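Local coordinates for protein exotoxin 5 (Staphylococcus aureus subsp. aureus COL, PDB 3R2I) that is of unknown function but, as a staphylococcal superantigen-like exotoxin with OB-fold and beta-grasp domains, probably acts outside the cell on components of host immunity, at residues A[63-73]-A[183-194]. Numbering follows the deposited sequence.
Sequences LHQYYSEESFE and KELDFKIRKLLI
The Tyr67 ring is sandwiched between Arg190 of the facing helix and its own neighbour Tyr66: Arg190 CD sits over the centre of one face, 3.6 Å from the Tyr67 ring centroid, and Tyr66 CD2 covers the opposite face. The guanidinium runs on almost parallel to the ring, 11° between planes, with Tyr67 OH above its face. At the edge of the phenol, Tyr67 OH donates to the syn lone pair of Asp186 OD1 (2.7 Å), the carboxylate standing nearly upright to the ring. Asp186 OD2 in turn takes Arg190 NE at 2.7 Å in the guanidinium plane, so one carboxylate holds both the phenol of Tyr67 and the guanidinium lying over it; Leu227 N hydrogen-bonds to Tyr67 OH.

The contact is one of the joints of the two-domain superantigen-like fold: the N-terminal helix 57-68 and the chain leaving it towards the OB-fold lie across helix 182-197, which packs on the beta-grasp sheet. Phe187, its CG anti to the backbone N (chi1 -167°), puts its ring edge against the backbone that leaves the helix, Glu69 O lying in the ring plane (CZ to O 3.3 Å). Lys191, bent at chi3 (-69°), bonds the same Glu69 O through NZ at 2.8 Å, from above the carbonyl plane. Ile194 CD1 abuts Tyr67 CB, while Ile194 CG2 meets His64 CD2 at 3.6 Å. Farther along, Lys188 NZ bridges Glu73 OE2 (2.8 Å) and Glu184 OE2, probably easing the proximity of the two acids.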
ATOM      1  N   LEU A  63      14.598  -1.850  -2.053  1.00 25.94           N
ATOM      2  CA  LEU A  63      13.474  -1.787  -1.117  1.00 23.80           C
ATOM      3  C   LEU A  63      13.425  -0.432  -0.408  1.00 22.89           C
ATOM      4  O   LEU A  63      12.390   0.182  -0.338  1.00 21.65           O
ATOM      5  CB  LEU A  63      13.552  -2.917  -0.101  1.00 22.32           C
ATOM      6  CG  LEU A  63      13.272  -4.311  -0.685  1.00 23.59           C
ATOM      7  CD1 LEU A  63      13.594  -5.427   0.309  1.00 22.70           C
ATOM      8  CD2 LEU A  63      11.814  -4.407  -1.193  1.00 24.85           C
ATOM      9  N   HIS A  64      14.568   0.027   0.079  1.00 24.68           N
ATOM     10  CA  HIS A  64      14.664   1.288   0.771  1.00 26.09           C
ATOM     11  C   HIS A  64      14.254   2.427  -0.142  1.00 26.78           C
ATOM     12  O   HIS A  64      13.540   3.320   0.268  1.00 27.24           O
ATOM     13  CB  HIS A  64      16.095   1.531   1.214  1.00 27.64           C
ATOM     14  CG  HIS A  64      16.251   2.793   1.989  1.00 32.50           C
ATOM     15  ND1 HIS A  64      16.566   3.995   1.393  1.00 34.52           N
ATOM     16  CD2 HIS A  64      16.071   3.054   3.304  1.00 32.27           C
ATOM     17  CE1 HIS A  64      16.573   4.942   2.311  1.00 35.74           C
ATOM     18  NE2 HIS A  64      16.297   4.394   3.482  1.00 36.60           N
ATOM     19  N   GLN A  65      14.735   2.424  -1.374  1.00 27.47           N
ATOM     20  CA  GLN A  65      14.350   3.481  -2.295  1.00 30.07           C
ATOM     21  C   GLN A  65      12.872   3.400  -2.585  1.00 27.02           C
ATOM     22  O   GLN A  65      12.169   4.381  -2.523  1.00 28.01           O
ATOM     23  CB  GLN A  65      15.195   3.426  -3.580  1.00 32.61           C
ATOM     24  CG  GLN A  65      14.614   4.148  -4.817  1.00 40.25           C
ATOM     25  CD  GLN A  65      13.696   3.263  -5.723  1.00 50.58           C
ATOM     26  OE1 GLN A  65      12.953   3.796  -6.561  1.00 53.70           O
ATOM     27  NE2 GLN A  65      13.787   1.910  -5.585  1.00 53.72           N
ATOM     28  N   TYR A  66      12.374   2.211  -2.841  1.00 25.10           N
ATOM     29  CA  TYR A  66      10.961   2.086  -3.196  1.00 23.08           C
ATOM     30  C   TYR A  66       9.976   2.516  -2.098  1.00 22.34           C
ATOM     31  O   TYR A  66       9.089   3.367  -2.299  1.00 19.91           O
ATOM     32  CB  TYR A  66      10.698   0.667  -3.603  1.00 22.71           C
ATOM     33  CG  TYR A  66       9.311   0.453  -4.083  1.00 23.89           C
ATOM     34  CD1 TYR A  66       8.957   0.750  -5.384  1.00 18.58           C
ATOM     35  CD2 TYR A  66       8.342  -0.044  -3.229  1.00 20.36           C
ATOM     36  CE1 TYR A  66       7.684   0.589  -5.799  1.00 17.59           C
ATOM     37  CE2 TYR A  66       7.086  -0.245  -3.656  1.00 17.37           C
ATOM     38  CZ  TYR A  66       6.747   0.065  -4.924  1.00 19.11           C
ATOM     39  OH  TYR A  66       5.447  -0.188  -5.326  1.00 17.37           O
ATOM     40  N   TYR A  67      10.198   1.967  -0.915  1.00 21.87           N
ATOM     41  CA  TYR A  67       9.363   2.241   0.223  1.00 21.02           C
ATOM     42  C   TYR A  67       9.573   3.599   0.926  1.00 22.50           C
ATOM     43  O   TYR A  67       8.854   3.887   1.888  1.00 21.70           O
ATOM     44  CB  TYR A  67       9.433   1.068   1.184  1.00 20.00           C
ATOM     45  CG  TYR A  67       8.646  -0.101   0.675  1.00 20.38           C
ATOM     46  CD1 TYR A  67       7.255  -0.066   0.690  1.00 18.75           C
ATOM     47  CD2 TYR A  67       9.266  -1.246   0.192  1.00 20.37           C
ATOM     48  CE1 TYR A  67       6.510  -1.126   0.238  1.00 19.51           C
ATOM     49  CE2 TYR A  67       8.502  -2.321  -0.282  1.00 20.16           C
ATOM     50  CZ  TYR A  67       7.147  -2.252  -0.241  1.00 18.66           C
ATOM     51  OH  TYR A  67       6.399  -3.326  -0.641  1.00 16.22           O
ATOM     52  N   SER A  68      10.540   4.385   0.441  1.00 23.54           N
ATOM     53  CA  SER A  68      10.861   5.757   0.910  1.00 26.73           C
ATOM     54  C   SER A  68      10.253   6.826   0.017  1.00 27.57           C
ATOM     55  O   SER A  68      10.333   8.023   0.315  1.00 28.82           O
ATOM     56  CB  SER A  68      12.366   6.051   0.780  1.00 26.66           C
ATOM     57  OG  SER A  68      13.092   5.425   1.784  1.00 33.77           O
ATOM     58  N   GLU A  69       9.762   6.408  -1.134  1.00 27.10           N
ATOM     59  CA  GLU A  69       9.212   7.332  -2.098  1.00 28.80           C
ATOM     60  C   GLU A  69       7.939   8.020  -1.589  1.00 27.37           C
ATOM     61  O   GLU A  69       7.258   7.527  -0.700  1.00 26.25           O
ATOM     62  CB  GLU A  69       8.939   6.563  -3.399  1.00 30.13           C
ATOM     63  CG  GLU A  69       8.628   7.431  -4.599  1.00 37.59           C
ATOM     64  CD  GLU A  69       9.802   8.279  -5.041  1.00 43.14           C
ATOM     65  OE1 GLU A  69      10.934   7.741  -5.110  1.00 49.33           O
ATOM     66  OE2 GLU A  69       9.581   9.467  -5.363  1.00 47.49           O
ATOM     67  N   GLU A  70       7.624   9.173  -2.154  1.00 27.42           N
ATOM     68  CA  GLU A  70       6.416   9.897  -1.775  1.00 28.41           C
ATOM     69  C   GLU A  70       5.228   9.244  -2.471  1.00 25.17           C
ATOM     70  O   GLU A  70       5.321   8.798  -3.617  1.00 26.28           O
ATOM     71  CB  GLU A  70       6.496  11.382  -2.165  1.00 31.24           C
ATOM     72  CG  GLU A  70       5.289  12.235  -1.692  1.00 37.54           C
ATOM     73  CD  GLU A  70       5.404  13.721  -2.078  1.00 49.49           C
ATOM     74  OE1 GLU A  70       6.331  14.100  -2.841  1.00 54.98           O
ATOM     75  OE2 GLU A  70       4.560  14.516  -1.611  1.00 55.26           O
ATOM     76  N   SER A  71       4.126   9.162  -1.756  1.00 22.93           N
ATOM     77  CA  SER A  71       2.906   8.569  -2.248  1.00 21.71           C
ATOM     78  C   SER A  71       1.856   9.651  -2.506  1.00 22.24           C
ATOM     79  O   SER A  71       2.035  10.836  -2.156  1.00 22.55           O
ATOM     80  CB  SER A  71       2.399   7.554  -1.240  1.00 21.40           C
ATOM     81  OG  SER A  71       2.155   8.166   0.001  1.00 24.04           O
ATOM     82  N   PHE A  72       0.777   9.228  -3.144  1.00 20.93           N
ATOM     83  CA  PHE A  72      -0.290  10.124  -3.528  1.00 20.96           C
ATOM     84  C   PHE A  72      -1.624   9.420  -3.317  1.00 21.33           C
ATOM     85  O   PHE A  72      -1.724   8.188  -3.480  1.00 19.09           O
ATOM     86  CB  PHE A  72      -0.117  10.531  -5.003  1.00 20.98           C
ATOM     87  CG  PHE A  72       1.233  11.165  -5.311  1.00 19.41           C
ATOM     88  CD1 PHE A  72       2.294  10.391  -5.765  1.00 23.80           C
ATOM     89  CD2 PHE A  72       1.441  12.502  -5.125  1.00 24.91           C
ATOM     90  CE1 PHE A  72       3.540  10.946  -6.014  1.00 22.42           C
ATOM     91  CE2 PHE A  72       2.684  13.070  -5.386  1.00 25.91           C
ATOM     92  CZ  PHE A  72       3.728  12.281  -5.830  1.00 24.79           C
ATOM     93  N   GLU A  73      -2.630  10.218  -2.973  1.00 21.78           N
ATOM     94  CA  GLU A  73      -3.989   9.740  -2.665  1.00 23.95           C
ATOM     95  C   GLU A  73      -5.109  10.499  -3.387  1.00 23.78           C
ATOM     96  O   GLU A  73      -5.969  11.061  -2.756  1.00 25.03           O
ATOM     97  CB  GLU A  73      -4.208   9.807  -1.147  1.00 22.81           C
ATOM     98  CG  GLU A  73      -3.259   8.856  -0.417  1.00 26.69           C
ATOM     99  CD  GLU A  73      -3.348   8.916   1.101  1.00 29.34           C
ATOM    100  OE1 GLU A  73      -4.461   9.104   1.648  1.00 35.37           O
ATOM    101  OE2 GLU A  73      -2.294   8.725   1.740  1.00 29.33           O
ATOM    102  N   LYS A 183      -2.042  -2.583  -0.535  1.00 16.86           N
ATOM    103  CA  LYS A 183      -0.944  -1.814  -1.071  1.00 15.75           C
ATOM    104  C   LYS A 183      -0.678  -0.662  -0.155  1.00 16.63           C
ATOM    105  O   LYS A 183       0.451  -0.352   0.141  1.00 15.59           O
ATOM    106  CB  LYS A 183      -1.325  -1.206  -2.451  1.00 16.01           C
ATOM    107  CG  LYS A 183      -0.218  -0.390  -3.178  1.00 12.21           C
ATOM    108  CD  LYS A 183      -0.792   0.316  -4.369  1.00 13.31           C
ATOM    109  CE  LYS A 183       0.187   1.151  -5.151  1.00 17.61           C
ATOM    110  NZ  LYS A 183       1.345   0.355  -5.718  1.00 21.01           N
ATOM    111  N   GLU A 184      -1.739   0.012   0.267  1.00 19.61           N
ATOM    112  CA  GLU A 184      -1.561   1.205   1.112  1.00 19.76           C
ATOM    113  C   GLU A 184      -1.019   0.879   2.475  1.00 18.47           C
ATOM    114  O   GLU A 184      -0.154   1.569   3.002  1.00 17.68           O
ATOM    115  CB  GLU A 184      -2.875   1.981   1.210  1.00 20.80           C
ATOM    116  CG  GLU A 184      -2.860   3.138   2.228  1.00 21.05           C
ATOM    117  CD  GLU A 184      -4.015   4.112   2.036  1.00 26.32           C
ATOM    118  OE1 GLU A 184      -4.747   4.019   1.004  1.00 28.77           O
ATOM    119  OE2 GLU A 184      -4.157   4.996   2.916  1.00 28.48           O
ATOM    120  N   LEU A 185      -1.566  -0.163   3.083  1.00 20.68           N
ATOM    121  CA  LEU A 185      -1.124  -0.563   4.414  1.00 19.91           C
ATOM    122  C   LEU A 185       0.343  -0.970   4.375  1.00 18.88           C
ATOM    123  O   LEU A 185       1.154  -0.527   5.188  1.00 21.31           O
ATOM    124  CB  LEU A 185      -1.980  -1.693   4.928  1.00 20.09           C
ATOM    125  CG  LEU A 185      -3.435  -1.311   5.044  1.00 23.46           C
ATOM    126  CD1 LEU A 185      -4.238  -2.500   5.533  1.00 21.27           C
ATOM    127  CD2 LEU A 185      -3.638  -0.073   5.948  1.00 21.75           C
ATOM    128  N   ASP A 186       0.680  -1.805   3.412  1.00 18.51           N
ATOM    129  CA  ASP A 186       2.048  -2.251   3.224  1.00 18.64           C
ATOM    130  C   ASP A 186       3.003  -1.064   3.057  1.00 18.25           C
ATOM    131  O   ASP A 186       4.064  -0.989   3.677  1.00 17.71           O
ATOM    132  CB  ASP A 186       2.098  -3.119   1.974  1.00 19.60           C
ATOM    133  CG  ASP A 186       3.531  -3.517   1.552  1.00 20.15           C
ATOM    134  OD1 ASP A 186       3.946  -3.072   0.443  1.00 17.79           O
ATOM    135  OD2 ASP A 186       4.209  -4.277   2.291  1.00 15.56           O
ATOM    136  N   PHE A 187       2.615  -0.109   2.237  1.00 18.70           N
ATOM    137  CA  PHE A 187       3.501   0.995   1.970  1.00 18.79           C
ATOM    138  C   PHE A 187       3.703   1.890   3.176  1.00 18.84           C
ATOM    139  O   PHE A 187       4.828   2.191   3.552  1.00 17.07           O
ATOM    140  CB  PHE A 187       2.955   1.832   0.812  1.00 20.95           C
ATOM    141  CG  PHE A 187       3.959   2.797   0.265  1.00 16.17           C
ATOM    142  CD1 PHE A 187       3.978   4.095   0.658  1.00 20.72           C
ATOM    143  CD2 PHE A 187       4.940   2.359  -0.560  1.00 17.70           C
ATOM    144  CE1 PHE A 187       4.940   4.961   0.161  1.00 18.98           C
ATOM    145  CE2 PHE A 187       5.877   3.211  -1.043  1.00 20.14           C
ATOM    146  CZ  PHE A 187       5.862   4.515  -0.684  1.00 18.38           C
ATOM    147  N   LYS A 188       2.612   2.293   3.807  1.00 19.42           N
ATOM    148  CA  LYS A 188       2.729   3.208   4.933  1.00 20.19           C
ATOM    149  C   LYS A 188       3.438   2.589   6.139  1.00 20.11           C
ATOM    150  O   LYS A 188       4.224   3.266   6.835  1.00 18.51           O
ATOM    151  CB  LYS A 188       1.360   3.783   5.304  1.00 20.79           C
ATOM    152  CG  LYS A 188       0.787   4.704   4.227  1.00 18.47           C
ATOM    153  CD  LYS A 188      -0.634   5.251   4.611  1.00 19.69           C
ATOM    154  CE  LYS A 188      -1.142   6.279   3.562  1.00 21.83           C
ATOM    155  NZ  LYS A 188      -2.549   6.821   3.756  1.00 19.43           N
ATOM    156  N   ILE A 189       3.195   1.304   6.374  1.00 18.41           N
ATOM    157  CA  ILE A 189       3.840   0.650   7.508  1.00 16.97           C
ATOM    158  C   ILE A 189       5.339   0.505   7.247  1.00 18.89           C
ATOM    159  O   ILE A 189       6.164   0.798   8.134  1.00 18.04           O
ATOM    160  CB  ILE A 189       3.212  -0.697   7.803  1.00 18.31           C
ATOM    161  CG1 ILE A 189       1.753  -0.481   8.264  1.00 17.60           C
ATOM    162  CG2 ILE A 189       4.024  -1.420   8.889  1.00 13.87           C
ATOM    163  CD1 ILE A 189       0.859  -1.737   8.244  1.00 15.53           C
ATOM    164  N   ARG A 190       5.710   0.084   6.031  1.00 19.09           N
ATOM    165  CA  ARG A 190       7.127  -0.041   5.722  1.00 19.73           C
ATOM    166  C   ARG A 190       7.861   1.299   5.790  1.00 19.53           C
ATOM    167  O   ARG A 190       8.990   1.382   6.293  1.00 21.50           O
ATOM    168  CB  ARG A 190       7.359  -0.743   4.387  1.00 20.32           C
ATOM    169  CG  ARG A 190       6.847  -2.184   4.342  1.00 19.47           C
ATOM    170  CD  ARG A 190       7.614  -2.976   3.297  1.00 23.42           C
ATOM    171  NE  ARG A 190       6.878  -4.056   2.649  1.00 22.72           N
ATOM    172  CZ  ARG A 190       7.450  -5.040   1.954  1.00 24.28           C
ATOM    173  NH1 ARG A 190       8.781  -5.181   1.883  1.00 24.62           N
ATOM    174  NH2 ARG A 190       6.686  -5.924   1.366  1.00 22.92           N
ATOM    175  N   LYS A 191       7.216   2.356   5.327  1.00 19.00           N
ATOM    176  CA  LYS A 191       7.813   3.692   5.383  1.00 19.11           C
ATOM    177  C   LYS A 191       8.105   4.086   6.829  1.00 19.70           C
ATOM    178  O   LYS A 191       9.186   4.600   7.149  1.00 18.44           O
ATOM    179  CB  LYS A 191       6.913   4.732   4.720  1.00 19.64           C
ATOM    180  CG  LYS A 191       7.590   6.115   4.753  1.00 25.25           C
ATOM    181  CD  LYS A 191       6.892   7.237   4.010  1.00 26.67           C
ATOM    182  CE  LYS A 191       6.923   7.064   2.520  1.00 27.20           C
ATOM    183  NZ  LYS A 191       6.624   8.412   1.915  1.00 33.49           N
ATOM    184  N   LEU A 192       7.145   3.825   7.713  1.00 20.25           N
ATOM    185  CA  LEU A 192       7.340   4.069   9.144  1.00 21.62           C
ATOM    186  C   LEU A 192       8.481   3.188   9.686  1.00 20.58           C
ATOM    187  O   LEU A 192       9.323   3.651  10.447  1.00 21.29           O
ATOM    188  CB  LEU A 192       6.031   3.834   9.909  1.00 23.36           C
ATOM    189  CG  LEU A 192       6.046   3.903  11.446  1.00 27.37           C
ATOM    190  CD1 LEU A 192       4.606   3.996  11.963  1.00 30.80           C
ATOM    191  CD2 LEU A 192       6.735   2.699  12.070  1.00 28.70           C
ATOM    192  N   LEU A 193       8.531   1.922   9.281  1.00 19.96           N
ATOM    193  CA  LEU A 193       9.610   1.034   9.759  1.00 18.77           C
ATOM    194  C   LEU A 193      10.949   1.529   9.278  1.00 19.79           C
ATOM    195  O   LEU A 193      11.936   1.400   9.988  1.00 21.53           O
ATOM    196  CB  LEU A 193       9.425  -0.398   9.334  1.00 16.60           C
ATOM    197  CG  LEU A 193       8.176  -1.102   9.846  1.00 17.11           C
ATOM    198  CD1 LEU A 193       8.042  -2.439   9.127  1.00 12.00           C
ATOM    199  CD2 LEU A 193       8.175  -1.274  11.389  1.00 10.90           C
ATOM    200  N   ILE A 194      11.006   2.038   8.053  1.00 20.58           N
ATOM    201  CA  ILE A 194      12.252   2.619   7.559  1.00 20.03           C
ATOM    202  C   ILE A 194      12.684   3.825   8.377  1.00 20.93           C
ATOM    203  O   ILE A 194      13.812   3.876   8.823  1.00 23.25           O
ATOM    204  CB  ILE A 194      12.156   3.065   6.071  1.00 21.25           C
ATOM    205  CG1 ILE A 194      12.016   1.847   5.141  1.00 22.91           C
ATOM    206  CG2 ILE A 194      13.402   3.865   5.652  1.00 14.23           C
ATOM    207  CD1 ILE A 194      11.719   2.228   3.688  1.00 25.62           C
TER
HETATM  208  O   HOH W   1       3.073  -0.270  -3.583  1.00 21.67           O
HETATM  209  O   HOH W   2      -4.304   9.314   4.338  1.00 35.01           O